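Long-range contacts in DUF1902 domain-containing protein (Thermus thermophilus, PDB 1WV8), which is of unknown function but forms a two-chain assembly in which a small alpha/beta fold pairs its edge strand with that of its partner: residues L4-L9 / A19-V24; P25-E30 / P46-E51; E36-L41 / V60-E65. All blocks are in the same frame, centred on the assembly; numbering follows the deposited sequence.

Interaction 1 of 3, residues L4-L9 / A19-V24; sequences LKVQAL and AESDDV
The beta hairpin of strands 3-11 and 16-20 is paired here by Gln7 and Glu20, an antiparallel hydrogen-bonded pair. Gln7 N gives its proton to Glu20 O at 2.7 Å, and Glu20 N returns one to Gln7 O at 2.8 Å. In residues 21-23 it is side chains that bond to the backbone of strand 3-11. Ser21 OG, turned anti to its own N (chi1 -176°), donates to Lys5 O at 2.8 Å, approaching tilted from the carbonyl plane. The same hydroxyl accepts from Asp23 N, which makes an ST turn. Next to that turn Asp23 points toward strand 3-11, where OD2 takes the proton of Lys5 N on its anti lone pair at 3.2 Å. A water joins Lys5 O to Asp22 N. On the side of the sheet facing helix 34-51, Val6 CG1 rests on Ala19 CB at 4.1 Å, and Leu4 CD1 meets Val24 CG2 at the same distance. The amide of Gln7 turns to Glu65 on the neighbouring strand 61-69, to which its NE2 is bonded. Serine and aspartate thus bind the backbone of strand 3-11 beside the Gln7-Glu20 pair, adding side-chain bonds to the backbone ones.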
ATOM      1  N   LEU A   4      -7.374   7.499   5.857  1.00 49.82           N
ATOM      2  CA  LEU A   4      -6.793   6.807   7.001  1.00 48.62           C
ATOM      3  C   LEU A   4      -5.633   5.953   6.506  1.00 42.99           C
ATOM      4  O   LEU A   4      -5.832   4.982   5.772  1.00 43.77           O
ATOM      5  CB  LEU A   4      -7.828   5.905   7.669  1.00 41.29           C
ATOM      6  CG  LEU A   4      -9.070   6.554   8.276  1.00 47.24           C
ATOM      7  CD1 LEU A   4     -10.080   5.507   8.688  1.00 55.89           C
ATOM      8  CD2 LEU A   4      -8.638   7.390   9.461  1.00 49.44           C
ATOM      9  N   LYS A   5      -4.427   6.325   6.908  1.00 37.20           N
ATOM     10  CA  LYS A   5      -3.239   5.602   6.504  1.00 36.61           C
ATOM     11  C   LYS A   5      -3.011   4.407   7.420  1.00 37.60           C
ATOM     12  O   LYS A   5      -2.974   4.545   8.640  1.00 45.45           O
ATOM     13  CB  LYS A   5      -2.037   6.545   6.539  1.00 40.78           C
ATOM     14  CG  LYS A   5      -2.208   7.766   5.644  1.00 53.70           C
ATOM     15  CD  LYS A   5      -0.976   8.656   5.680  1.00 62.41           C
ATOM     16  CE  LYS A   5      -1.172   9.908   4.839  1.00 72.26           C
ATOM     17  NZ  LYS A   5       0.031  10.793   4.861  1.00 73.84           N
ATOM     18  N   VAL A   6      -2.875   3.233   6.814  1.00 38.58           N
ATOM     19  CA  VAL A   6      -2.631   1.991   7.541  1.00 37.95           C
ATOM     20  C   VAL A   6      -1.409   1.304   6.940  1.00 40.98           C
ATOM     21  O   VAL A   6      -1.342   1.081   5.720  1.00 31.18           O
ATOM     22  CB  VAL A   6      -3.830   1.029   7.427  1.00 27.90           C
ATOM     23  CG1 VAL A   6      -3.524  -0.302   8.130  1.00 37.78           C
ATOM     24  CG2 VAL A   6      -5.060   1.680   8.031  1.00 35.05           C
ATOM     25  N   GLN A   7      -0.435   0.972   7.782  1.00 32.58           N
ATOM     26  CA  GLN A   7       0.750   0.299   7.282  1.00 22.36           C
ATOM     27  C   GLN A   7       0.612  -1.212   7.377  1.00 28.84           C
ATOM     28  O   GLN A   7       0.065  -1.742   8.347  1.00 29.45           O
ATOM     29  CB  GLN A   7       2.001   0.726   8.039  1.00 30.14           C
ATOM     30  CG  GLN A   7       2.443   2.147   7.805  1.00 20.13           C
ATOM     31  CD  GLN A   7       1.701   3.131   8.676  1.00 44.17           C
ATOM     32  OE1 GLN A   7       1.649   2.972   9.889  1.00 40.71           O
ATOM     33  NE2 GLN A   7       1.129   4.164   8.060  1.00 46.78           N
ATOM     34  N   ALA A   8       1.112  -1.895   6.356  1.00 23.32           N
ATOM     35  CA  ALA A   8       1.100  -3.349   6.321  1.00 36.63           C
ATOM     36  C   ALA A   8       2.566  -3.694   6.451  1.00 32.62           C
ATOM     37  O   ALA A   8       3.372  -3.316   5.602  1.00 28.67           O
ATOM     38  CB  ALA A   8       0.555  -3.862   4.999  1.00 26.26           C
ATOM     39  N   LEU A   9       2.907  -4.381   7.534  1.00 30.94           N
ATOM     40  CA  LEU A   9       4.290  -4.756   7.803  1.00 23.85           C
ATOM     41  C   LEU A   9       4.437  -6.255   7.585  1.00 22.33           C
ATOM     42  O   LEU A   9       3.662  -7.051   8.124  1.00 19.34           O
ATOM     43  CB  LEU A   9       4.626  -4.368   9.245  1.00 25.87           C
ATOM     44  CG  LEU A   9       4.179  -2.940   9.571  1.00 24.07           C
ATOM     45  CD1 LEU A   9       4.072  -2.756  11.060  1.00 24.43           C
ATOM     46  CD2 LEU A   9       5.147  -1.954   8.960  1.00 16.49           C
ATOM     47  N   ALA A  19      -1.221  -5.288  10.211  1.00 30.62           N
ATOM     48  CA  ALA A  19      -1.706  -3.919  10.108  1.00 30.47           C
ATOM     49  C   ALA A  19      -1.289  -3.053  11.290  1.00 39.64           C
ATOM     50  O   ALA A  19      -1.296  -3.491  12.440  1.00 44.13           O
ATOM     51  CB  ALA A  19      -3.214  -3.925   9.975  1.00 33.75           C
ATOM     52  N   GLU A  20      -0.933  -1.812  10.990  1.00 34.06           N
ATOM     53  CA  GLU A  20      -0.525  -0.854  12.005  1.00 34.51           C
ATOM     54  C   GLU A  20      -1.033   0.524  11.598  1.00 39.90           C
ATOM     55  O   GLU A  20      -0.820   0.954  10.471  1.00 33.89           O
ATOM     56  CB  GLU A  20       1.005  -0.828  12.112  1.00 42.39           C
ATOM     57  CG  GLU A  20       1.565   0.204  13.075  1.00 46.04           C
ATOM     58  CD  GLU A  20       1.035   0.028  14.488  1.00 63.48           C
ATOM     59  OE1 GLU A  20       0.605  -1.099  14.826  1.00 58.32           O
ATOM     60  OE2 GLU A  20       1.051   1.018  15.255  1.00 55.33           O
ATOM     61  N   SER A  21      -1.696   1.230  12.504  1.00 33.69           N
ATOM     62  CA  SER A  21      -2.188   2.549  12.147  1.00 37.05           C
ATOM     63  C   SER A  21      -2.225   3.559  13.278  1.00 41.79           C
ATOM     64  O   SER A  21      -2.706   3.275  14.365  1.00 44.75           O
ATOM     65  CB  SER A  21      -3.587   2.446  11.548  1.00 45.36           C
ATOM     66  OG  SER A  21      -4.035   3.722  11.123  1.00 40.34           O
ATOM     67  N   ASP A  22      -1.731   4.757  12.997  1.00 49.37           N
ATOM     68  CA  ASP A  22      -1.721   5.839  13.968  1.00 58.76           C
ATOM     69  C   ASP A  22      -3.033   6.626  13.848  1.00 62.66           C
ATOM     70  O   ASP A  22      -3.361   7.441  14.716  1.00 70.06           O
ATOM     71  CB  ASP A  22      -0.532   6.767  13.706  1.00 71.26           C
ATOM     72  CG  ASP A  22      -0.203   7.643  14.895  1.00 85.42           C
ATOM     73  OD1 ASP A  22       0.192   7.090  15.944  1.00 92.33           O
ATOM     74  OD2 ASP A  22      -0.341   8.879  14.784  1.00 94.84           O
ATOM     75  N   ASP A  23      -3.778   6.382  12.770  1.00 57.19           N
ATOM     76  CA  ASP A  23      -5.053   7.061  12.540  1.00 54.32           C
ATOM     77  C   ASP A  23      -6.243   6.213  12.999  1.00 49.77           C
ATOM     78  O   ASP A  23      -7.336   6.732  13.203  1.00 52.99           O
ATOM     79  CB  ASP A  23      -5.236   7.410  11.047  1.00 54.49           C
ATOM     80  CG  ASP A  23      -4.208   8.416  10.533  1.00 60.87           C
ATOM     81  OD1 ASP A  23      -3.790   9.300  11.306  1.00 63.52           O
ATOM     82  OD2 ASP A  23      -3.832   8.337   9.342  1.00 64.27           O
ATOM     83  N   VAL A  24      -6.030   4.911  13.162  1.00 50.05           N
ATOM     84  CA  VAL A  24      -7.095   4.002  13.580  1.00 48.50           C
ATOM     85  C   VAL A  24      -6.790   3.367  14.939  1.00 57.86           C
ATOM     86  O   VAL A  24      -5.814   2.634  15.087  1.00 61.17           O
ATOM     87  CB  VAL A  24      -7.293   2.892  12.529  1.00 45.31           C
ATOM     88  CG1 VAL A  24      -8.421   1.982  12.935  1.00 44.94           C
ATOM     89  CG2 VAL A  24      -7.582   3.512  11.178  1.00 50.09           C
TER
HETATM   90  O   HOH W   1      -0.978   5.913  10.209  1.00 44.31           O

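Interaction 2 of 3, residues P25-E30 / P46-E51; sequences PGLATE and PELLEE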
ATOM      1  N   PRO A  25      -7.636   3.640  15.949  1.00 66.38           N
ATOM      2  CA  PRO A  25      -7.501   3.127  17.318  1.00 66.70           C
ATOM      3  C   PRO A  25      -7.684   1.626  17.474  1.00 65.14           C
ATOM      4  O   PRO A  25      -8.496   1.011  16.782  1.00 65.88           O
ATOM      5  CB  PRO A  25      -8.574   3.899  18.087  1.00 76.16           C
ATOM      6  CG  PRO A  25      -8.751   5.157  17.284  1.00 78.61           C
ATOM      7  CD  PRO A  25      -8.735   4.617  15.879  1.00 75.11           C
ATOM      8  N   GLY A  26      -6.926   1.053  18.406  1.00 59.01           N
ATOM      9  CA  GLY A  26      -7.012  -0.368  18.685  1.00 55.86           C
ATOM     10  C   GLY A  26      -6.997  -1.276  17.475  1.00 56.79           C
ATOM     11  O   GLY A  26      -7.705  -2.285  17.452  1.00 58.39           O
ATOM     12  N   LEU A  27      -6.204  -0.933  16.465  1.00 57.97           N
ATOM     13  CA  LEU A  27      -6.132  -1.776  15.282  1.00 57.77           C
ATOM     14  C   LEU A  27      -5.115  -2.889  15.488  1.00 60.15           C
ATOM     15  O   LEU A  27      -3.925  -2.644  15.701  1.00 62.59           O
ATOM     16  CB  LEU A  27      -5.761  -0.954  14.040  1.00 51.25           C
ATOM     17  CG  LEU A  27      -5.563  -1.773  12.760  1.00 43.25           C
ATOM     18  CD1 LEU A  27      -6.771  -2.679  12.515  1.00 38.83           C
ATOM     19  CD2 LEU A  27      -5.355  -0.832  11.584  1.00 44.28           C
ATOM     20  N   ALA A  28      -5.600  -4.121  15.433  1.00 55.28           N
ATOM     21  CA  ALA A  28      -4.740  -5.278  15.598  1.00 62.21           C
ATOM     22  C   ALA A  28      -5.252  -6.348  14.652  1.00 59.47           C
ATOM     23  O   ALA A  28      -6.240  -7.023  14.945  1.00 61.29           O
ATOM     24  CB  ALA A  28      -4.795  -5.766  17.038  1.00 65.89           C
ATOM     25  N   THR A  29      -4.597  -6.495  13.507  1.00 51.94           N
ATOM     26  CA  THR A  29      -5.036  -7.493  12.539  1.00 48.32           C
ATOM     27  C   THR A  29      -3.969  -7.818  11.501  1.00 42.21           C
ATOM     28  O   THR A  29      -3.126  -6.979  11.172  1.00 46.01           O
ATOM     29  CB  THR A  29      -6.332  -7.027  11.823  1.00 58.61           C
ATOM     30  OG1 THR A  29      -6.688  -7.977  10.810  1.00 59.68           O
ATOM     31  CG2 THR A  29      -6.138  -5.645  11.194  1.00 51.49           C
ATOM     32  N   GLU A  30      -4.007  -9.045  10.993  1.00 33.08           N
ATOM     33  CA  GLU A  30      -3.047  -9.486   9.990  1.00 40.00           C
ATOM     34  C   GLU A  30      -3.724 -10.475   9.049  1.00 26.31           C
ATOM     35  O   GLU A  30      -4.852 -10.889   9.295  1.00 28.78           O
ATOM     36  CB  GLU A  30      -1.846 -10.173  10.648  1.00 46.62           C
ATOM     37  CG  GLU A  30      -2.187 -11.527  11.230  1.00 58.88           C
ATOM     38  CD  GLU A  30      -2.498 -11.464  12.705  1.00 66.28           C
ATOM     39  OE1 GLU A  30      -3.177 -10.512  13.138  1.00 79.68           O
ATOM     40  OE2 GLU A  30      -2.061 -12.379  13.430  1.00 72.16           O
ATOM     41  N   PRO A  46     -14.097   0.447  10.157  1.00 59.58           N
ATOM     42  CA  PRO A  46     -15.262   1.285  10.465  1.00 65.28           C
ATOM     43  C   PRO A  46     -15.656   1.042  11.918  1.00 65.02           C
ATOM     44  O   PRO A  46     -15.779   1.984  12.715  1.00 54.00           O
ATOM     45  CB  PRO A  46     -16.320   0.786   9.480  1.00 63.63           C
ATOM     46  CG  PRO A  46     -15.492   0.296   8.317  1.00 67.00           C
ATOM     47  CD  PRO A  46     -14.379  -0.446   9.021  1.00 56.99           C
ATOM     48  N   GLU A  47     -15.826  -0.238  12.245  1.00 62.45           N
ATOM     49  CA  GLU A  47     -16.194  -0.678  13.588  1.00 67.51           C
ATOM     50  C   GLU A  47     -15.346  -0.015  14.666  1.00 69.96           C
ATOM     51  O   GLU A  47     -15.880   0.529  15.632  1.00 72.40           O
ATOM     52  CB  GLU A  47     -16.043  -2.195  13.711  1.00 62.16           C
ATOM     53  CG  GLU A  47     -16.758  -2.994  12.640  1.00 79.08           C
ATOM     54  CD  GLU A  47     -16.565  -4.495  12.807  1.00 84.50           C
ATOM     55  OE1 GLU A  47     -15.406  -4.928  12.996  1.00 90.91           O
ATOM     56  OE2 GLU A  47     -17.564  -5.244  12.742  1.00 86.45           O
ATOM     57  N   LEU A  48     -14.025  -0.071  14.502  1.00 69.75           N
ATOM     58  CA  LEU A  48     -13.102   0.516  15.473  1.00 65.35           C
ATOM     59  C   LEU A  48     -13.260   2.022  15.584  1.00 64.77           C
ATOM     60  O   LEU A  48     -13.069   2.590  16.660  1.00 70.30           O
ATOM     61  CB  LEU A  48     -11.653   0.174  15.110  1.00 64.61           C
ATOM     62  CG  LEU A  48     -11.255  -1.299  15.278  1.00 73.77           C
ATOM     63  CD1 LEU A  48      -9.873  -1.544  14.694  1.00 75.71           C
ATOM     64  CD2 LEU A  48     -11.283  -1.662  16.750  1.00 72.04           C
ATOM     65  N   LEU A  49     -13.607   2.668  14.474  1.00 66.53           N
ATOM     66  CA  LEU A  49     -13.794   4.117  14.460  1.00 63.52           C
ATOM     67  C   LEU A  49     -15.070   4.526  15.194  1.00 62.57           C
ATOM     68  O   LEU A  49     -15.130   5.592  15.809  1.00 55.64           O
ATOM     69  CB  LEU A  49     -13.827   4.629  13.019  1.00 57.58           C
ATOM     70  CG  LEU A  49     -12.474   4.606  12.314  1.00 53.16           C
ATOM     71  CD1 LEU A  49     -12.659   4.860  10.825  1.00 56.99           C
ATOM     72  CD2 LEU A  49     -11.561   5.654  12.934  1.00 50.47           C
ATOM     73  N   GLU A  50     -16.092   3.678  15.133  1.00 55.31           N
ATOM     74  CA  GLU A  50     -17.341   3.976  15.815  1.00 64.77           C
ATOM     75  C   GLU A  50     -17.161   3.714  17.306  1.00 66.63           C
ATOM     76  O   GLU A  50     -17.387   4.602  18.132  1.00 59.65           O
ATOM     77  CB  GLU A  50     -18.468   3.118  15.242  1.00 69.79           C
ATOM     78  CG  GLU A  50     -18.590   3.260  13.728  1.00 74.13           C
ATOM     79  CD  GLU A  50     -19.750   2.484  13.146  1.00 80.05           C
ATOM     80  OE1 GLU A  50     -19.927   1.304  13.517  1.00 81.17           O
ATOM     81  OE2 GLU A  50     -20.482   3.052  12.308  1.00 88.37           O
ATOM     82  N   GLU A  51     -16.723   2.502  17.637  1.00 68.85           N
ATOM     83  CA  GLU A  51     -16.490   2.112  19.024  1.00 70.86           C
ATOM     84  C   GLU A  51     -15.677   3.171  19.758  1.00 71.36           C
ATOM     85  O   GLU A  51     -15.761   3.295  20.976  1.00 74.98           O
ATOM     86  CB  GLU A  51     -15.749   0.776  19.090  1.00 69.34           C
ATOM     87  CG  GLU A  51     -16.421  -0.350  18.323  1.00 81.31           C
ATOM     88  CD  GLU A  51     -15.706  -1.683  18.490  1.00 89.79           C
ATOM     89  OE1 GLU A  51     -14.469  -1.726  18.325  1.00 92.90           O
ATOM     90  OE2 GLU A  51     -16.382  -2.693  18.777  1.00 96.55           O
TER
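Leu48 on helix 34-51 reaches across to the backbone of Pro25 and Gly26, and with Pro25 it supplies most of the surface buried in this contact. Its CG stands beside the backbone N and anti to the carbonyl carbon (chi1 -69°), a setting that carries both methyls out to the loop. CD1 lies 3.6 Å from Pro25 O and also 3.6 Å from Gly26 O, while CD2 is 3.7 Å from Gly26 O. The leucine therefore sits against two successive carbonyl oxygens in van der Waals contact, with no hydrogen bond between the two segments. Farther along the loop, CD1 of Leu27 meets CD1 of Leu48 at 4.0 Å, the two side chains crossing at about a right angle. An alanine at Leu48 would take away both methyls and is likely to leave a gap beside the carbonyls of Pro25 and Gly26, with Leu27 CD1 losing its neighbour on the helix.

Pro25 makes its own contact with the next helical residue, its ring atom CD lying 4.2 Å from Leu49 CD2. Leu49 starts out facing away from the loop, and one branch comes back to the proline; its side chain also packs on Leu4 of strand 3-11 and on Phe72 of the second subunit. Gly26 has a positive phi (47°), a backbone shape that glycine adopts readily, and a side chain there would point at the helix. Leu27 in turn continues inward onto Val6, Ala19 and Ser21 of the hairpin. The contact is thus apolar packing at the surface, with the connection between strands 16-20 and 30-31 laid across the C-terminal part of helix 34-51, which packs on one face of the beta sheet, as in a two-layer alpha/beta fold.

Interaction 3 of 3, residues E36-L41 / V60-E65; sequences ELLAKL and VELRLE
Leu37 opens the helical side of this contact, its CD1 lying 4.0 Å from CD1 of Leu64 with the two side chains at about a right angle. The same leucine packs on Ala8 of strand 3-11 and on Ala31, and so spans more than one strand of the sheet. One residue on, Leu38 sets out pointing neither toward nor away from the strand, but its branch turns in, and its side chain lies obliquely across that of Leu64: CG is 3.8 Å from Leu64 CD1, and CD2 lies 4.3 Å from Leu62 CD2. The CD1 methyl of Leu64 is consequently shared by two successive helical leucines.

A turn later, Leu41 faces the strand directly and touches both of its inward leucines. Its CB meets Leu62 CD2 at 3.5 Å, while its CD2 reaches CG of Leu64 at 3.9 Å, crossing that side chain at about a right angle. Leu62 has CG anti to its backbone N (chi1 178°), and from there CD2 extends to the helix. The axes of the segments 36-41 and 61-65 run roughly antiparallel, at 150°, and approach to 10.3 Å, a separation filled by these side chains.

Alternation along the strand sends Leu62 and Leu64 to the helix and Arg63 away from it. The edge of strand 61-69 meanwhile pairs antiparallel with a strand of the second subunit, continuing the sheet across the interface. With all five touching residues buried leucines, the contact between these segments is purely hydrophobic, and its hold comes from close packing of leucine branches instead of directed bonds.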
ATOM      1  N   GLU A  36      -6.271 -10.097   1.343  1.00 38.69           N
ATOM      2  CA  GLU A  36      -7.022 -10.489   2.535  1.00 42.35           C
ATOM      3  C   GLU A  36      -6.908  -9.439   3.648  1.00 38.30           C
ATOM      4  O   GLU A  36      -7.872  -9.170   4.370  1.00 40.49           O
ATOM      5  CB  GLU A  36      -6.516 -11.835   3.063  1.00 49.16           C
ATOM      6  CG  GLU A  36      -6.677 -12.994   2.101  1.00 65.46           C
ATOM      7  CD  GLU A  36      -6.096 -14.283   2.646  1.00 76.05           C
ATOM      8  OE1 GLU A  36      -6.451 -14.657   3.784  1.00 91.71           O
ATOM      9  OE2 GLU A  36      -5.286 -14.923   1.940  1.00 83.07           O
ATOM     10  N   LEU A  37      -5.726  -8.858   3.800  1.00 32.59           N
ATOM     11  CA  LEU A  37      -5.539  -7.832   4.816  1.00 24.79           C
ATOM     12  C   LEU A  37      -6.489  -6.676   4.492  1.00 40.13           C
ATOM     13  O   LEU A  37      -7.093  -6.085   5.393  1.00 32.77           O
ATOM     14  CB  LEU A  37      -4.106  -7.315   4.802  1.00 37.50           C
ATOM     15  CG  LEU A  37      -3.411  -6.932   6.118  1.00 36.02           C
ATOM     16  CD1 LEU A  37      -2.592  -5.712   5.834  1.00 33.11           C
ATOM     17  CD2 LEU A  37      -4.385  -6.635   7.244  1.00 40.12           C
ATOM     18  N   LEU A  38      -6.612  -6.351   3.204  1.00 38.22           N
ATOM     19  CA  LEU A  38      -7.499  -5.262   2.782  1.00 39.67           C
ATOM     20  C   LEU A  38      -8.933  -5.617   3.116  1.00 34.67           C
ATOM     21  O   LEU A  38      -9.651  -4.823   3.707  1.00 37.56           O
ATOM     22  CB  LEU A  38      -7.395  -5.010   1.279  1.00 33.26           C
ATOM     23  CG  LEU A  38      -6.477  -3.867   0.848  1.00 39.98           C
ATOM     24  CD1 LEU A  38      -6.325  -3.866  -0.660  1.00 45.01           C
ATOM     25  CD2 LEU A  38      -7.042  -2.544   1.340  1.00 28.15           C
ATOM     26  N   ALA A  39      -9.337  -6.816   2.719  1.00 42.85           N
ATOM     27  CA  ALA A  39     -10.684  -7.293   2.989  1.00 46.51           C
ATOM     28  C   ALA A  39     -10.988  -7.147   4.480  1.00 51.39           C
ATOM     29  O   ALA A  39     -11.965  -6.492   4.866  1.00 50.35           O
ATOM     30  CB  ALA A  39     -10.813  -8.750   2.561  1.00 36.18           C
ATOM     31  N   LYS A  40     -10.141  -7.738   5.322  1.00 47.94           N
ATOM     32  CA  LYS A  40     -10.355  -7.663   6.764  1.00 43.36           C
ATOM     33  C   LYS A  40     -10.453  -6.217   7.257  1.00 43.47           C
ATOM     34  O   LYS A  40     -11.329  -5.890   8.058  1.00 41.02           O
ATOM     35  CB  LYS A  40      -9.240  -8.408   7.501  1.00 46.51           C
ATOM     36  CG  LYS A  40      -9.170  -9.887   7.156  1.00 58.23           C
ATOM     37  CD  LYS A  40      -8.164 -10.632   8.018  1.00 63.23           C
ATOM     38  CE  LYS A  40      -8.241 -12.135   7.760  1.00 70.86           C
ATOM     39  NZ  LYS A  40      -7.352 -12.928   8.657  1.00 63.61           N
ATOM     40  N   LEU A  41      -9.572  -5.349   6.765  1.00 31.95           N
ATOM     41  CA  LEU A  41      -9.569  -3.947   7.173  1.00 36.73           C
ATOM     42  C   LEU A  41     -10.878  -3.219   6.854  1.00 45.81           C
ATOM     43  O   LEU A  41     -11.367  -2.423   7.653  1.00 44.40           O
ATOM     44  CB  LEU A  41      -8.394  -3.215   6.511  1.00 37.31           C
ATOM     45  CG  LEU A  41      -7.057  -3.173   7.271  1.00 46.70           C
ATOM     46  CD1 LEU A  41      -6.873  -4.443   8.045  1.00 38.36           C
ATOM     47  CD2 LEU A  41      -5.897  -2.968   6.297  1.00 27.82           C
ATOM     48  N   VAL A  60     -14.783   8.732   3.910  1.00 71.96           N
ATOM     49  CA  VAL A  60     -13.475   8.229   4.325  1.00 71.44           C
ATOM     50  C   VAL A  60     -12.947   7.079   3.473  1.00 63.36           C
ATOM     51  O   VAL A  60     -13.683   6.152   3.131  1.00 57.16           O
ATOM     52  CB  VAL A  60     -13.492   7.762   5.805  1.00 73.88           C
ATOM     53  CG1 VAL A  60     -12.114   7.262   6.208  1.00 78.33           C
ATOM     54  CG2 VAL A  60     -13.917   8.904   6.711  1.00 72.72           C
ATOM     55  N   GLU A  61     -11.662   7.156   3.134  1.00 58.31           N
ATOM     56  CA  GLU A  61     -11.002   6.119   2.346  1.00 50.06           C
ATOM     57  C   GLU A  61      -9.811   5.555   3.120  1.00 46.44           C
ATOM     58  O   GLU A  61      -9.123   6.271   3.860  1.00 36.18           O
ATOM     59  CB  GLU A  61     -10.519   6.675   1.009  1.00 50.62           C
ATOM     60  CG  GLU A  61      -9.622   7.895   1.134  1.00 80.04           C
ATOM     61  CD  GLU A  61      -8.864   8.206  -0.149  1.00 90.42           C
ATOM     62  OE1 GLU A  61      -9.500   8.278  -1.223  1.00101.27           O
ATOM     63  OE2 GLU A  61      -7.629   8.390  -0.081  1.00 98.12           O
ATOM     64  N   LEU A  62      -9.579   4.265   2.935  1.00 33.78           N
ATOM     65  CA  LEU A  62      -8.483   3.559   3.588  1.00 43.84           C
ATOM     66  C   LEU A  62      -7.265   3.433   2.656  1.00 42.65           C
ATOM     67  O   LEU A  62      -7.386   2.890   1.558  1.00 36.98           O
ATOM     68  CB  LEU A  62      -8.972   2.163   3.983  1.00 41.00           C
ATOM     69  CG  LEU A  62      -8.006   1.194   4.658  1.00 51.59           C
ATOM     70  CD1 LEU A  62      -7.754   1.647   6.080  1.00 47.31           C
ATOM     71  CD2 LEU A  62      -8.609  -0.204   4.648  1.00 51.30           C
ATOM     72  N   ARG A  63      -6.105   3.943   3.079  1.00 28.58           N
ATOM     73  CA  ARG A  63      -4.886   3.830   2.266  1.00 27.32           C
ATOM     74  C   ARG A  63      -3.917   2.811   2.896  1.00 38.71           C
ATOM     75  O   ARG A  63      -3.230   3.106   3.879  1.00 32.52           O
ATOM     76  CB  ARG A  63      -4.180   5.186   2.131  1.00 32.61           C
ATOM     77  CG  ARG A  63      -2.964   5.149   1.194  1.00 38.21           C
ATOM     78  CD  ARG A  63      -2.257   6.499   1.097  1.00 48.93           C
ATOM     79  NE  ARG A  63      -3.118   7.566   0.584  1.00 52.88           N
ATOM     80  CZ  ARG A  63      -2.734   8.833   0.441  1.00 58.26           C
ATOM     81  NH1 ARG A  63      -1.500   9.192   0.771  1.00 58.03           N
ATOM     82  NH2 ARG A  63      -3.582   9.745  -0.018  1.00 58.41           N
ATOM     83  N   LEU A  64      -3.885   1.602   2.343  1.00 35.48           N
ATOM     84  CA  LEU A  64      -2.989   0.560   2.837  1.00 28.23           C
ATOM     85  C   LEU A  64      -1.621   0.763   2.203  1.00 36.77           C
ATOM     86  O   LEU A  64      -1.488   0.750   0.977  1.00 29.18           O
ATOM     87  CB  LEU A  64      -3.509  -0.817   2.464  1.00 27.05           C
ATOM     88  CG  LEU A  64      -3.358  -1.959   3.480  1.00 42.81           C
ATOM     89  CD1 LEU A  64      -3.190  -3.257   2.711  1.00 19.26           C
ATOM     90  CD2 LEU A  64      -2.174  -1.738   4.405  1.00 42.94           C
ATOM     91  N   GLU A  65      -0.606   0.946   3.044  1.00 26.58           N
ATOM     92  CA  GLU A  65       0.755   1.186   2.578  1.00 30.92           C
ATOM     93  C   GLU A  65       1.712   0.042   2.911  1.00 35.50           C
ATOM     94  O   GLU A  65       1.717  -0.471   4.028  1.00 40.83           O
ATOM     95  CB  GLU A  65       1.280   2.483   3.195  1.00 33.78           C
ATOM     96  CG  GLU A  65       0.396   3.699   2.899  1.00 56.28           C
ATOM     97  CD  GLU A  65       0.713   4.888   3.791  1.00 65.14           C
ATOM     98  OE1 GLU A  65       0.675   4.717   5.031  1.00 51.68           O
ATOM     99  OE2 GLU A  65       0.992   5.990   3.258  1.00 70.78           O
TER

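Interaction 3 is the buried core contact, leucine on leucine between helix 34-51 and strand 61-69. Interaction 1, partly buried, lies in the same sheet and is mostly polar, with backbone and side-chain hydrogen bonds fixing the hairpin. Strand 3-11 joins the two: Val6 O accepts from Glu65 N, and Val6 CG2 packs on Leu62 CD1. Interaction 2 is at the surface and uses the other end of the helix that serves interaction 3, with leucine methyls set against loop carbonyls. It meets interaction 1 through Leu27 on Val6 and Leu49 on Leu4, while Thr29 on Leu41 ties it to interaction 3. All three touch the second subunit, interaction 1 only through Leu4, interaction 3 most widely.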